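Local atomic coordinates of histone acetyltransferase HPA2 and related acetyltransferases (Corynebacterium glutamicum ATCC 13032, PDB entry 2QEC), a protein that probably transfers an acyl group, likely acetyl from acetyl-coenzyme A, to an acceptor substrate, as a member of the GCN5-related N-acetyltransferase family. Residues K16-D19 with V20-A24; Q56-A60 with G61-V65; T140-G143 with S144-N148; A152-D156 with E157-L161; A169-Y172 with N173-F177. The protein carries 1 engineered substitution. One frame throughout, in Å; residues are numbered along the deposited sequence.

Overall arrangement
The five contacts follow one another along the chain and sit on both sides of one mixed, seven-stranded sheet. Contact 1 lies within helix 14-25, and contact 2 turns from helix 43-60 into strand 61-67; their centres are about 15 Å apart, and Ile17 packs on Ile63 and Val65. Contacts 3 and 4, centres about 16 Å apart, are the start and end of one helix, the latter leading into strand 159-163. Contact 5 ends the next helix, its centre about 13 Å from theirs. A salt bridge from Asp64 to Arg153 ties contact 2 to contact 4. Together they build the layered alpha/beta GNAT fold, with the centres of contacts 1 and 5 about 25 Å apart.

Contact 1 (K16-D19 with V20-A24); sequences KIVD and VLVEA
Ile17 and Leu21 lie side by side and point the same way, the CG2 branch of Ile17 reaching CD1 of Leu21 at 4.1 Å. One residue on, Val18 and Val22 meet at a slant through CG1 of the first and CG2 of the second. With that branch held beside its own backbone N (CG1 anti to it, chi1 170°), Val22 also rests CG2 against Val18 O at 3.2 Å. On a third flank the aliphatic part of Lys16 folds over Val20, CE standing 3.9 Å from CG2; bends at chi2 and chi4 steer its NZ to a hydrogen bond with Ile73 O. Beneath these pairs runs the i to i+4 backbone ladder, in which Leu21 N binds Ile17 O at 3.0 Å and Val22 N binds Val18 O at 2.9 Å. The polar flank is held from outside: Asp19 forms a salt bridge with Arg46, and Glu23 accepts a hydrogen bond from Ser135 N. Ile17 and Leu21 both reach Val76 of the sheet, whereas Val18 turns to Arg46 and Ile53 of helix 43-60. Such a division of faces is that of an amphipathic alpha-helix packed on the central sheet of a GNAT fold.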
loop_
_atom_site.group_PDB
_atom_site.type_symbol
_atom_site.label_atom_id
_atom_site.label_comp_id
_atom_site.label_asym_id
_atom_site.label_seq_id
_atom_site.Cartn_x
_atom_site.Cartn_y
_atom_site.Cartn_z
ATOM N N LYS A 16 -15.585 -30.811 4.531
ATOM C CA LYS A 16 -16.576 -29.882 5.064
ATOM C C LYS A 16 -16.174 -28.461 4.756
ATOM O O LYS A 16 -16.990 -27.582 4.473
ATOM C CB LYS A 16 -16.709 -30.071 6.583
ATOM C CG LYS A 16 -17.693 -29.109 7.235
ATOM C CD LYS A 16 -19.137 -29.495 6.904
ATOM C CE LYS A 16 -20.094 -28.371 7.292
ATOM N NZ LYS A 16 -20.002 -28.158 8.763
ATOM N N ILE A 17 -14.899 -28.229 4.829
ATOM C CA ILE A 17 -14.344 -26.896 4.507
ATOM C C ILE A 17 -14.753 -26.492 3.064
ATOM O O ILE A 17 -15.277 -25.396 2.830
ATOM C CB ILE A 17 -12.842 -26.919 4.710
ATOM C CG1 ILE A 17 -12.509 -26.810 6.202
ATOM C CG2 ILE A 17 -12.159 -25.779 3.995
ATOM C CD1 ILE A 17 -11.100 -27.043 6.514
ATOM N N VAL A 18 -14.565 -27.410 2.125
ATOM C CA VAL A 18 -14.932 -27.177 0.715
ATOM C C VAL A 18 -16.434 -26.983 0.593
ATOM O O VAL A 18 -16.891 -26.095 -0.112
ATOM C CB VAL A 18 -14.435 -28.304 -0.168
ATOM C CG1 VAL A 18 -15.021 -28.199 -1.593
ATOM C CG2 VAL A 18 -12.900 -28.345 -0.191
ATOM N N ASP A 19 -17.221 -27.812 1.281
ATOM C CA ASP A 19 -18.679 -27.645 1.313
ATOM C C ASP A 19 -19.059 -26.246 1.748
ATOM O O ASP A 19 -19.984 -25.638 1.189
ATOM C CB ASP A 19 -19.360 -28.589 2.294
ATOM C CG ASP A 19 -19.379 -30.023 1.834
ATOM O OD1 ASP A 19 -19.161 -30.303 0.635
ATOM O OD2 ASP A 19 -19.594 -30.874 2.706
ATOM N N VAL A 20 -18.393 -25.752 2.782
ATOM C CA VAL A 20 -18.668 -24.382 3.302
ATOM C C VAL A 20 -18.294 -23.256 2.302
ATOM O O VAL A 20 -19.054 -22.299 2.083
ATOM C CB VAL A 20 -17.984 -24.145 4.677
ATOM C CG1 VAL A 20 -18.155 -22.736 5.115
ATOM C CG2 VAL A 20 -18.634 -25.064 5.755
ATOM N N LEU A 21 -17.133 -23.373 1.684
ATOM C CA LEU A 21 -16.726 -22.436 0.640
ATOM C C LEU A 21 -17.713 -22.393 -0.536
ATOM O O LEU A 21 -18.065 -21.332 -1.035
ATOM C CB LEU A 21 -15.323 -22.806 0.159
ATOM C CG LEU A 21 -14.208 -22.549 1.177
ATOM C CD1 LEU A 21 -12.926 -23.344 0.850
ATOM C CD2 LEU A 21 -13.940 -21.108 1.296
ATOM N N VAL A 22 -18.121 -23.566 -0.991
ATOM C CA VAL A 22 -19.039 -23.681 -2.116
ATOM C C VAL A 22 -20.390 -23.044 -1.771
ATOM O O VAL A 22 -20.954 -22.312 -2.582
ATOM C CB VAL A 22 -19.220 -25.156 -2.527
ATOM C CG1 VAL A 22 -20.351 -25.301 -3.544
ATOM C CG2 VAL A 22 -17.905 -25.720 -3.086
ATOM N N GLU A 23 -20.922 -23.344 -0.586
ATOM C CA GLU A 23 -22.203 -22.794 -0.173
ATOM C C GLU A 23 -22.073 -21.301 -0.107
ATOM O O GLU A 23 -22.936 -20.595 -0.580
ATOM C CB GLU A 23 -22.648 -23.358 1.177
ATOM C CG GLU A 23 -24.028 -22.882 1.605
ATOM C CD GLU A 23 -24.301 -23.116 3.068
ATOM O OE1 GLU A 23 -23.770 -22.345 3.884
ATOM O OE2 GLU A 23 -25.062 -24.044 3.405
ATOM N N ALA A 24 -20.976 -20.800 0.445
ATOM C CA ALA A 24 -20.830 -19.376 0.594
ATOM C C ALA A 24 -20.715 -18.699 -0.791
ATOM O O ALA A 24 -21.272 -17.640 -1.018
ATOM C CB ALA A 24 -19.624 -19.048 1.459
#

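Contact 2 (Q56-A60 with G61-V65); sequences QYAVA and GNIDV. With EDO (1,2-ethanediol), chain H.
With CG1 beside its own backbone N (chi1 -54°) and the chain extended beyond it, Ile63 reaches back from the strand to the last turn of the helix. Its CG1 comes within 3.8 Å of Tyr57 CB, and its CD1 lies 3.8 Å from Ala58 N, so the end of the isoleucine rests against the helix backbone as much as against side chains. The Tyr57 ring takes Gln56 CG over one face, toward the rim. Its hydroxyl is hydrogen-bonded to Asp80, and its ring meets that of Tyr129 nearly parallel. Here the chain passes from helix 43-60 to strand 61-67, their short axes turned 112° from each other. Gly61, the first residue to leave helical angles, donates a weak hydrogen bond to Tyr57 O (3.1 Å). Strand 61-67 then enters the mixed sheet of the GNAT fold, with strand 5-8 along one side and strand 73-80 along the other. A 1,2-ethanediol, probably from the crystallisation liquor, lies along the new strand, its exact placing less sure because C1 sits too close to Ile63 O. Its O2 receives an almost perfectly straight bond from Ile63 N (2.9 Å, 179°), while its O1 accepts from Asn62 ND2 at 2.8 Å and donates to Asp64 OD1 at 2.7 Å. The carboxylate of Asp64 is thus shared between the diol and a salt bridge to Arg153. A water lies 2.7 Å from Gly61 O and is also hydrogen-bonded to the diol O2.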
loop_
_atom_site.group_PDB
_atom_site.type_symbol
_atom_site.label_atom_id
_atom_site.label_comp_id
_atom_site.label_asym_id
_atom_site.label_seq_id
_atom_site.Cartn_x
_atom_site.Cartn_y
_atom_site.Cartn_z
ATOM N N GLN A 56 -2.119 -25.233 -2.185
ATOM C CA GLN A 56 -1.657 -23.912 -1.779
ATOM C C GLN A 56 -1.796 -23.676 -0.282
ATOM O O GLN A 56 -0.817 -23.376 0.390
ATOM C CB GLN A 56 -2.443 -22.857 -2.522
ATOM C CG GLN A 56 -1.905 -21.452 -2.405
ATOM C CD GLN A 56 -2.657 -20.503 -3.329
ATOM O OE1 GLN A 56 -3.422 -20.935 -4.217
ATOM N NE2 GLN A 56 -2.434 -19.200 -3.141
ATOM N N TYR A 57 -3.010 -23.792 0.236
ATOM C CA TYR A 57 -3.275 -23.331 1.600
ATOM C C TYR A 57 -2.865 -24.343 2.655
ATOM O O TYR A 57 -2.371 -23.954 3.727
ATOM C CB TYR A 57 -4.730 -22.854 1.734
ATOM C CG TYR A 57 -4.880 -21.571 0.999
ATOM C CD1 TYR A 57 -4.373 -20.409 1.531
ATOM C CD2 TYR A 57 -5.447 -21.516 -0.266
ATOM C CE1 TYR A 57 -4.446 -19.212 0.851
ATOM C CE2 TYR A 57 -5.523 -20.330 -0.952
ATOM C CZ TYR A 57 -5.020 -19.176 -0.383
ATOM O OH TYR A 57 -5.083 -17.991 -1.051
ATOM N N ALA A 58 -3.033 -25.628 2.350
ATOM C CA ALA A 58 -2.677 -26.691 3.273
ATOM C C ALA A 58 -1.177 -26.737 3.407
ATOM O O ALA A 58 -0.632 -26.921 4.484
ATOM C CB ALA A 58 -3.190 -28.037 2.768
ATOM N N VAL A 59 -0.539 -26.520 2.270
ATOM C CA VAL A 59 0.890 -26.629 2.098
ATOM C C VAL A 59 1.589 -25.436 2.730
ATOM O O VAL A 59 2.240 -25.562 3.753
ATOM C CB VAL A 59 1.206 -26.688 0.584
ATOM C CG1 VAL A 59 2.726 -26.649 0.320
ATOM C CG2 VAL A 59 0.539 -27.930 -0.040
ATOM N N ALA A 60 1.400 -24.269 2.142
ATOM C CA ALA A 60 2.198 -23.113 2.483
ATOM C C ALA A 60 1.433 -22.018 3.202
ATOM O O ALA A 60 1.986 -20.960 3.442
ATOM C CB ALA A 60 2.818 -22.553 1.214
ATOM N N GLY A 61 0.168 -22.240 3.545
ATOM C CA GLY A 61 -0.624 -21.162 4.096
ATOM C C GLY A 61 -1.181 -21.501 5.461
ATOM O O GLY A 61 -0.594 -22.274 6.215
ATOM N N ASN A 62 -2.293 -20.864 5.789
ATOM C CA ASN A 62 -3.106 -21.205 6.977
ATOM C C ASN A 62 -4.575 -21.343 6.617
ATOM O O ASN A 62 -5.167 -20.471 5.989
ATOM C CB ASN A 62 -2.969 -20.135 8.081
ATOM C CG ASN A 62 -1.609 -20.176 8.802
ATOM O OD1 ASN A 62 -0.671 -19.568 8.356
ATOM N ND2 ASN A 62 -1.528 -20.931 9.928
ATOM N N ILE A 63 -5.191 -22.409 7.134
ATOM C CA ILE A 63 -6.607 -22.646 7.042
ATOM C C ILE A 63 -7.153 -22.683 8.457
ATOM O O ILE A 63 -6.729 -23.509 9.272
ATOM C CB ILE A 63 -6.893 -23.993 6.340
ATOM C CG1 ILE A 63 -6.189 -24.043 4.979
ATOM C CG2 ILE A 63 -8.409 -24.236 6.203
ATOM C CD1 ILE A 63 -6.207 -25.477 4.353
ATOM N N ASP A 64 -8.018 -21.724 8.763
ATOM C CA ASP A 64 -8.670 -21.640 10.075
ATOM C C ASP A 64 -10.114 -22.089 9.934
ATOM O O ASP A 64 -10.777 -21.791 8.931
ATOM C CB ASP A 64 -8.615 -20.210 10.596
ATOM C CG ASP A 64 -7.209 -19.746 10.921
ATOM O OD1 ASP A 64 -6.303 -20.600 11.156
ATOM O OD2 ASP A 64 -7.044 -18.505 11.018
ATOM N N VAL A 65 -10.622 -22.811 10.931
ATOM C CA VAL A 65 -12.026 -23.107 10.988
ATOM C C VAL A 65 -12.621 -22.593 12.286
ATOM O O VAL A 65 -11.973 -22.628 13.327
ATOM C CB VAL A 65 -12.359 -24.641 10.921
ATOM C CG1 VAL A 65 -12.067 -25.171 9.564
ATOM C CG2 VAL A 65 -11.607 -25.451 11.966
HETATM C C1 EDO H . -4.222 -22.697 10.120
HETATM O O1 EDO H . -3.883 -21.784 11.119
HETATM C C2 EDO H . -3.112 -23.600 9.635
HETATM O O2 EDO H . -3.610 -24.364 8.538
HETATM O O HOH W 1 -1.409 -24.792 6.861
#

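Contact 3 (T140-G143 with S144-N148); sequences TGVG and SALLN
Ala145 N donates to Gly141 O at 3.0 Å, the bond that closes the first turn of helix 142-154 on its N-cap residue. Two further i to i+4 bonds follow in step, Leu146 N to Val142 O at 3.1 Å and Leu147 N to Gly143 O at 3.0 Å; the last is close to straight at the hydrogen (170°). Carbon atoms crowd round the same carbonyls: Ala145 CB stands 3.5 Å from Gly141 O, and Leu147 reaches Gly143 O with CD1 at 3.4 Å. Across the turn the apolar pair is Val142 with Leu146, side by side and pointing the same way, CG1 of the valine 3.9 Å from CD1 of the leucine. Val142 presents that branch by holding CG1 anti to its backbone N (chi1 168°). Both residues pack on the sheet, Val142 against Thr133 and Val74, Leu146 against Val131 and Ala77, while Leu147 lies on Leu128. Gly141 has a positive phi of 82°, which favours glycine at this N-cap. The helix is the crossover between strands 126-133 and 159-163; the loop at its amino end is where GNAT enzymes usually bind the coenzyme A pyrophosphate, and the amino end of the helix dipole would probably favour an anion there.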
loop_
_atom_site.group_PDB
_atom_site.type_symbol
_atom_site.label_atom_id
_atom_site.label_comp_id
_atom_site.label_asym_id
_atom_site.label_seq_id
_atom_site.Cartn_x
_atom_site.Cartn_y
_atom_site.Cartn_z
ATOM N N THR A 140 -23.858 -14.766 13.540
ATOM C CA THR A 140 -23.351 -15.477 14.734
ATOM C C THR A 140 -21.983 -15.008 15.234
ATOM O O THR A 140 -21.490 -15.498 16.256
ATOM C CB THR A 140 -23.208 -16.992 14.447
ATOM O OG1 THR A 140 -24.444 -17.485 13.913
ATOM C CG2 THR A 140 -22.914 -17.728 15.722
ATOM N N GLY A 141 -21.372 -14.090 14.504
ATOM C CA GLY A 141 -20.031 -13.620 14.817
ATOM C C GLY A 141 -18.927 -14.524 14.311
ATOM O O GLY A 141 -17.792 -14.390 14.728
ATOM N N VAL A 142 -19.263 -15.406 13.377
ATOM C CA VAL A 142 -18.309 -16.331 12.788
ATOM C C VAL A 142 -17.198 -15.553 12.100
ATOM O O VAL A 142 -16.028 -15.809 12.357
ATOM C CB VAL A 142 -18.978 -17.277 11.761
ATOM C CG1 VAL A 142 -17.941 -18.035 10.948
ATOM C CG2 VAL A 142 -19.892 -18.261 12.467
ATOM N N GLY A 143 -17.561 -14.623 11.220
ATOM C CA GLY A 143 -16.553 -13.848 10.477
ATOM C C GLY A 143 -15.612 -13.050 11.355
ATOM O O GLY A 143 -14.409 -12.942 11.097
ATOM N N SER A 144 -16.178 -12.491 12.410
ATOM C CA SER A 144 -15.420 -11.694 13.369
ATOM C C SER A 144 -14.384 -12.577 14.124
ATOM O O SER A 144 -13.235 -12.204 14.282
ATOM C CB SER A 144 -16.432 -11.063 14.342
ATOM O OG SER A 144 -15.821 -10.463 15.465
ATOM N N ALA A 145 -14.819 -13.748 14.573
ATOM C CA ALA A 145 -13.947 -14.715 15.271
ATOM C C ALA A 145 -12.791 -15.134 14.376
ATOM O O ALA A 145 -11.613 -15.117 14.787
ATOM C CB ALA A 145 -14.778 -15.925 15.741
ATOM N N LEU A 146 -13.090 -15.382 13.106
ATOM C CA LEU A 146 -12.029 -15.716 12.133
ATOM C C LEU A 146 -11.006 -14.632 11.919
ATOM O O LEU A 146 -9.805 -14.878 11.950
ATOM C CB LEU A 146 -12.639 -16.153 10.800
ATOM C CG LEU A 146 -13.341 -17.515 10.876
ATOM C CD1 LEU A 146 -14.259 -17.695 9.734
ATOM C CD2 LEU A 146 -12.333 -18.649 10.925
ATOM N N LEU A 147 -11.483 -13.419 11.683
ATOM C CA LEU A 147 -10.591 -12.290 11.537
ATOM C C LEU A 147 -9.744 -11.983 12.758
ATOM O O LEU A 147 -8.575 -11.697 12.616
ATOM C CB LEU A 147 -11.376 -11.052 11.127
ATOM C CG LEU A 147 -11.487 -11.066 9.595
ATOM C CD1 LEU A 147 -12.861 -10.623 9.224
ATOM C CD2 LEU A 147 -10.342 -10.214 9.044
ATOM N N ASN A 148 -10.362 -11.976 13.931
ATOM C CA ASN A 148 -9.639 -11.786 15.174
ATOM C C ASN A 148 -8.524 -12.825 15.386
ATOM O O ASN A 148 -7.399 -12.458 15.736
ATOM C CB ASN A 148 -10.613 -11.729 16.356
ATOM C CG ASN A 148 -11.408 -10.400 16.404
ATOM O OD1 ASN A 148 -11.012 -9.401 15.820
ATOM N ND2 ASN A 148 -12.506 -10.396 17.134
#

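Contact 4 (A152-D156 with E157-L161); sequences ARAGD and EAIYL. With EDO (1,2-ethanediol), chain F; EDO (1,2-ethanediol), chain J.
Ala154 to Glu157 forms a type II' beta turn, closed by Glu157 N donating to Ala154 O at 2.9 Å, with Gly155 at the positive phi (53°) by which the chain leaves the helix. Glu157 CB sits 3.3 Å from the carbonyl O of Ala154. Beyond it the side chain runs out extended to a hydrogen bond between OE1 and Trp126 NE1, which ties the turn to the neighbouring strand. The apolar part of the contact is a methyl-to-methyl meeting: Ile159 holds CG1 beside its backbone N (chi1 -48°), an orientation that returns CD1 to 3.7 Å from Ala154 CB. The turn links helix 142-154 to strand 159-163 in a beta-alpha-beta crossover, that strand being parallel to strand 126-133 in the GNAT sheet. Trp126 touches Ala154 and is backbone-bonded to Ala158 and Tyr160. Two 1,2-ethanediol molecules, probably from the crystallisation liquor, settle around the turn. The diol of chain J takes a nearly straight hydrogen bond from Asp156 N through its O2 (2.6 Å, 174°) and lies beside the carboxylate end of Glu157, its C1 3.4 Å from Glu157 CD. The diol of chain F, whose placing is doubtful because its C1 sits too close to Glu157 O, is near the Ala154 methyl and makes a weak hydrogen bond from O2 to Gly155 O. Back on the helix, Arg153 carries its guanidinium to a cation-pi contact with Trp79.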
loop_
_atom_site.group_PDB
_atom_site.type_symbol
_atom_site.label_atom_id
_atom_site.label_comp_id
_atom_site.label_asym_id
_atom_site.label_seq_id
_atom_site.Cartn_x
_atom_site.Cartn_y
_atom_site.Cartn_z
ATOM N N ALA A 152 -4.569 -11.779 15.305
ATOM C CA ALA A 152 -3.676 -12.106 16.429
ATOM C C ALA A 152 -2.453 -12.887 15.975
ATOM O O ALA A 152 -1.375 -12.635 16.433
ATOM C CB ALA A 152 -4.420 -12.848 17.489
ATOM N N ARG A 153 -2.611 -13.817 15.047
ATOM C CA ARG A 153 -1.456 -14.553 14.483
ATOM C C ARG A 153 -0.502 -13.667 13.694
ATOM O O ARG A 153 0.727 -13.833 13.740
ATOM C CB ARG A 153 -1.950 -15.700 13.605
ATOM C CG ARG A 153 -0.832 -16.506 12.937
ATOM C CD ARG A 153 -1.408 -17.772 12.332
ATOM N NE ARG A 153 -2.412 -17.305 11.389
ATOM C CZ ARG A 153 -3.573 -17.877 11.144
ATOM N NH1 ARG A 153 -3.924 -19.045 11.736
ATOM N NH2 ARG A 153 -4.397 -17.275 10.300
ATOM N N ALA A 154 -1.058 -12.733 12.950
ATOM C CA ALA A 154 -0.254 -11.817 12.186
ATOM C C ALA A 154 0.564 -10.859 13.061
ATOM O O ALA A 154 1.647 -10.396 12.653
ATOM C CB ALA A 154 -1.157 -11.027 11.239
ATOM N N GLY A 155 0.051 -10.524 14.244
ATOM C CA GLY A 155 0.778 -9.671 15.209
ATOM C C GLY A 155 1.259 -8.367 14.650
ATOM O O GLY A 155 0.461 -7.566 14.207
ATOM N N ASP A 156 2.578 -8.179 14.661
ATOM C CA ASP A 156 3.271 -6.985 14.137
ATOM C C ASP A 156 3.360 -6.871 12.639
ATOM O O ASP A 156 3.866 -5.844 12.137
ATOM C CB ASP A 156 4.731 -6.961 14.640
ATOM C CG ASP A 156 4.845 -6.412 16.000
ATOM O OD1 ASP A 156 3.756 -6.078 16.548
ATOM O OD2 ASP A 156 5.998 -6.312 16.518
ATOM N N GLU A 157 2.964 -7.923 11.931
ATOM C CA GLU A 157 3.110 -7.956 10.511
ATOM C C GLU A 157 1.866 -7.349 9.833
ATOM O O GLU A 157 0.777 -7.259 10.421
ATOM C CB GLU A 157 3.403 -9.401 10.063
ATOM C CG GLU A 157 4.726 -9.947 10.678
ATOM C CD GLU A 157 4.934 -11.451 10.559
ATOM O OE1 GLU A 157 3.965 -12.243 10.457
ATOM O OE2 GLU A 157 6.114 -11.871 10.643
ATOM N N ALA A 158 2.043 -7.013 8.572
ATOM C CA ALA A 158 1.025 -6.425 7.703
ATOM C C ALA A 158 0.045 -7.471 7.142
ATOM O O ALA A 158 0.371 -8.637 6.995
ATOM C CB ALA A 158 1.706 -5.702 6.576
ATOM N N ILE A 159 -1.152 -7.005 6.815
ATOM C CA ILE A 159 -2.169 -7.812 6.180
ATOM C C ILE A 159 -2.769 -7.024 4.986
ATOM O O ILE A 159 -3.115 -5.863 5.125
ATOM C CB ILE A 159 -3.290 -8.141 7.154
ATOM C CG1 ILE A 159 -2.723 -8.658 8.483
ATOM C CG2 ILE A 159 -4.236 -9.194 6.516
ATOM C CD1 ILE A 159 -3.815 -9.059 9.537
ATOM N N TYR A 160 -2.905 -7.706 3.845
ATOM C CA TYR A 160 -3.660 -7.247 2.662
ATOM C C TYR A 160 -4.966 -8.051 2.499
ATOM O O TYR A 160 -4.995 -9.237 2.770
ATOM C CB TYR A 160 -2.752 -7.411 1.411
ATOM C CG TYR A 160 -3.375 -7.045 0.073
ATOM C CD1 TYR A 160 -3.447 -5.751 -0.345
ATOM C CD2 TYR A 160 -3.947 -8.026 -0.743
ATOM C CE1 TYR A 160 -4.044 -5.406 -1.581
ATOM C CE2 TYR A 160 -4.556 -7.699 -1.960
ATOM C CZ TYR A 160 -4.569 -6.361 -2.379
ATOM O OH TYR A 160 -5.151 -5.998 -3.580
ATOM N N LEU A 161 -6.043 -7.380 2.102
ATOM C CA LEU A 161 -7.244 -8.006 1.662
ATOM C C LEU A 161 -7.943 -7.115 0.629
ATOM O O LEU A 161 -7.580 -5.969 0.396
ATOM C CB LEU A 161 -8.181 -8.329 2.853
ATOM C CG LEU A 161 -8.637 -7.164 3.752
ATOM C CD1 LEU A 161 -9.756 -6.337 3.102
ATOM C CD2 LEU A 161 -9.117 -7.691 5.060
HETATM C C1 EDO F . -1.412 -7.598 11.892
HETATM O O1 EDO F . -1.922 -6.320 11.529
HETATM C C2 EDO F . -2.122 -8.264 13.069
HETATM O O2 EDO F . -2.398 -7.405 14.169
HETATM C C1 EDO J . 4.526 -11.485 13.952
HETATM O O1 EDO J . 3.708 -12.655 14.016
HETATM C C2 EDO J . 4.940 -11.007 15.319
HETATM O O2 EDO J . 4.031 -10.035 15.866
#

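Contact 5 (A169-Y172 with N173-F177); sequences AQLY and NRLGF
Tyr172 turns the edge of its ring toward the face of Phe177, a T-shaped pair with centroids 5.8 Å apart and planes at 62°. In turn, Tyr172 O lies at the edge of the Phe177 ring, near its plane, 3.2 Å from Phe177 CD1. That oxygen also accepts Phe177 N at 3.1 Å and, more weakly, Leu175 N. Together with Gly176 N bonded to Asn173 O, the bond from Phe177 N makes a Schellman motif that ends helix 166-174. Gly176 is its C-prime residue, with a positive phi of 98° that calls for glycine. Asn173 adds a side-chain tie across the same cap: CG is anti to the backbone N (chi1 -170°), and ND2 donates to Phe177 O at 2.9 Å, in the carbonyl plane and close to the plane of its own amide. Leu171 and Leu175 run side by side in the same direction, their CD1 atoms 4.0 Å apart, and Leu175 CD1 also approaches the Tyr172 ring obliquely. On another flank Arg174 bends at chi3 and lays its guanidinium back along the helix. One face rests over Gln170 O, while NH2 is 3.6 Å from Leu171 CA. Tyr172 and Phe177 both pack on Leu161 of strand 159-163, and Tyr172 also touches Leu147 of helix 142-154. Ala169, Gln170 and Asn173 meet Met201 of the second subunit.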
loop_
_atom_site.group_PDB
_atom_site.type_symbol
_atom_site.label_atom_id
_atom_site.label_comp_id
_atom_site.label_asym_id
_atom_site.label_seq_id
_atom_site.Cartn_x
_atom_site.Cartn_y
_atom_site.Cartn_z
ATOM N N ALA A 169 -15.753 -3.298 4.079
ATOM C CA ALA A 169 -14.678 -2.332 4.187
ATOM C C ALA A 169 -14.706 -1.593 5.528
ATOM O O ALA A 169 -13.665 -1.326 6.121
ATOM C CB ALA A 169 -14.769 -1.342 3.034
ATOM N N GLN A 170 -15.910 -1.250 5.988
ATOM C CA GLN A 170 -16.094 -0.533 7.265
ATOM C C GLN A 170 -15.767 -1.427 8.479
ATOM O O GLN A 170 -15.189 -0.958 9.473
ATOM C CB GLN A 170 -17.526 0.047 7.366
ATOM C CG GLN A 170 -17.711 1.208 6.449
ATOM C CD GLN A 170 -19.129 1.752 6.415
ATOM O OE1 GLN A 170 -20.093 1.074 6.771
ATOM N NE2 GLN A 170 -19.252 2.987 5.964
ATOM N N LEU A 171 -16.090 -2.706 8.367
ATOM C CA LEU A 171 -15.752 -3.704 9.387
ATOM C C LEU A 171 -14.242 -3.844 9.496
ATOM O O LEU A 171 -13.676 -3.787 10.594
ATOM C CB LEU A 171 -16.396 -5.056 9.044
ATOM C CG LEU A 171 -16.016 -6.315 9.847
ATOM C CD1 LEU A 171 -15.894 -6.043 11.363
ATOM C CD2 LEU A 171 -17.031 -7.440 9.598
ATOM N N TYR A 172 -13.583 -3.970 8.348
ATOM C CA TYR A 172 -12.127 -4.081 8.297
ATOM C C TYR A 172 -11.408 -2.810 8.739
ATOM O O TYR A 172 -10.410 -2.899 9.443
ATOM C CB TYR A 172 -11.671 -4.514 6.902
ATOM C CG TYR A 172 -12.198 -5.863 6.474
ATOM C CD1 TYR A 172 -12.123 -6.944 7.320
ATOM C CD2 TYR A 172 -12.762 -6.056 5.204
ATOM C CE1 TYR A 172 -12.600 -8.183 6.936
ATOM C CE2 TYR A 172 -13.277 -7.315 4.816
ATOM C CZ TYR A 172 -13.175 -8.371 5.689
ATOM O OH TYR A 172 -13.621 -9.650 5.338
ATOM N N ASN A 173 -11.907 -1.640 8.346
ATOM C CA ASN A 173 -11.411 -0.366 8.856
ATOM C C ASN A 173 -11.462 -0.265 10.385
ATOM O O ASN A 173 -10.553 0.264 10.997
ATOM C CB ASN A 173 -12.181 0.789 8.204
ATOM C CG ASN A 173 -11.582 2.156 8.484
ATOM O OD1 ASN A 173 -12.295 3.042 8.908
ATOM N ND2 ASN A 173 -10.302 2.362 8.176
ATOM N N ARG A 174 -12.521 -0.762 11.007
ATOM C CA ARG A 174 -12.598 -0.762 12.476
ATOM C C ARG A 174 -11.572 -1.723 13.129
ATOM O O ARG A 174 -11.204 -1.545 14.288
ATOM C CB ARG A 174 -14.025 -1.075 12.931
ATOM C CG ARG A 174 -14.995 0.125 12.720
ATOM C CD ARG A 174 -16.319 -0.084 13.413
ATOM N NE ARG A 174 -17.005 -1.280 12.918
ATOM C CZ ARG A 174 -17.792 -1.327 11.838
ATOM N NH1 ARG A 174 -18.009 -0.237 11.093
ATOM N NH2 ARG A 174 -18.363 -2.480 11.497
ATOM N N LEU A 175 -11.111 -2.725 12.377
ATOM C CA LEU A 175 -10.062 -3.645 12.836
ATOM C C LEU A 175 -8.652 -3.201 12.502
ATOM O O LEU A 175 -7.705 -3.960 12.721
ATOM C CB LEU A 175 -10.312 -5.037 12.240
ATOM C CG LEU A 175 -11.630 -5.657 12.649
ATOM C CD1 LEU A 175 -11.950 -6.843 11.744
ATOM C CD2 LEU A 175 -11.566 -6.093 14.096
ATOM N N GLY A 176 -8.503 -1.969 12.023
ATOM C CA GLY A 176 -7.193 -1.395 11.728
ATOM C C GLY A 176 -6.717 -1.424 10.285
ATOM O O GLY A 176 -5.596 -1.027 10.027
ATOM N N PHE A 177 -7.530 -1.897 9.343
ATOM C CA PHE A 177 -7.201 -1.773 7.904
ATOM C C PHE A 177 -7.462 -0.376 7.357
ATOM O O PHE A 177 -8.510 0.216 7.604
ATOM C CB PHE A 177 -8.000 -2.778 7.078
ATOM C CG PHE A 177 -7.614 -4.208 7.309
ATOM C CD1 PHE A 177 -8.047 -4.891 8.449
ATOM C CD2 PHE A 177 -6.801 -4.865 6.412
ATOM C CE1 PHE A 177 -7.689 -6.201 8.665
ATOM C CE2 PHE A 177 -6.459 -6.173 6.592
ATOM C CZ PHE A 177 -6.902 -6.851 7.750
#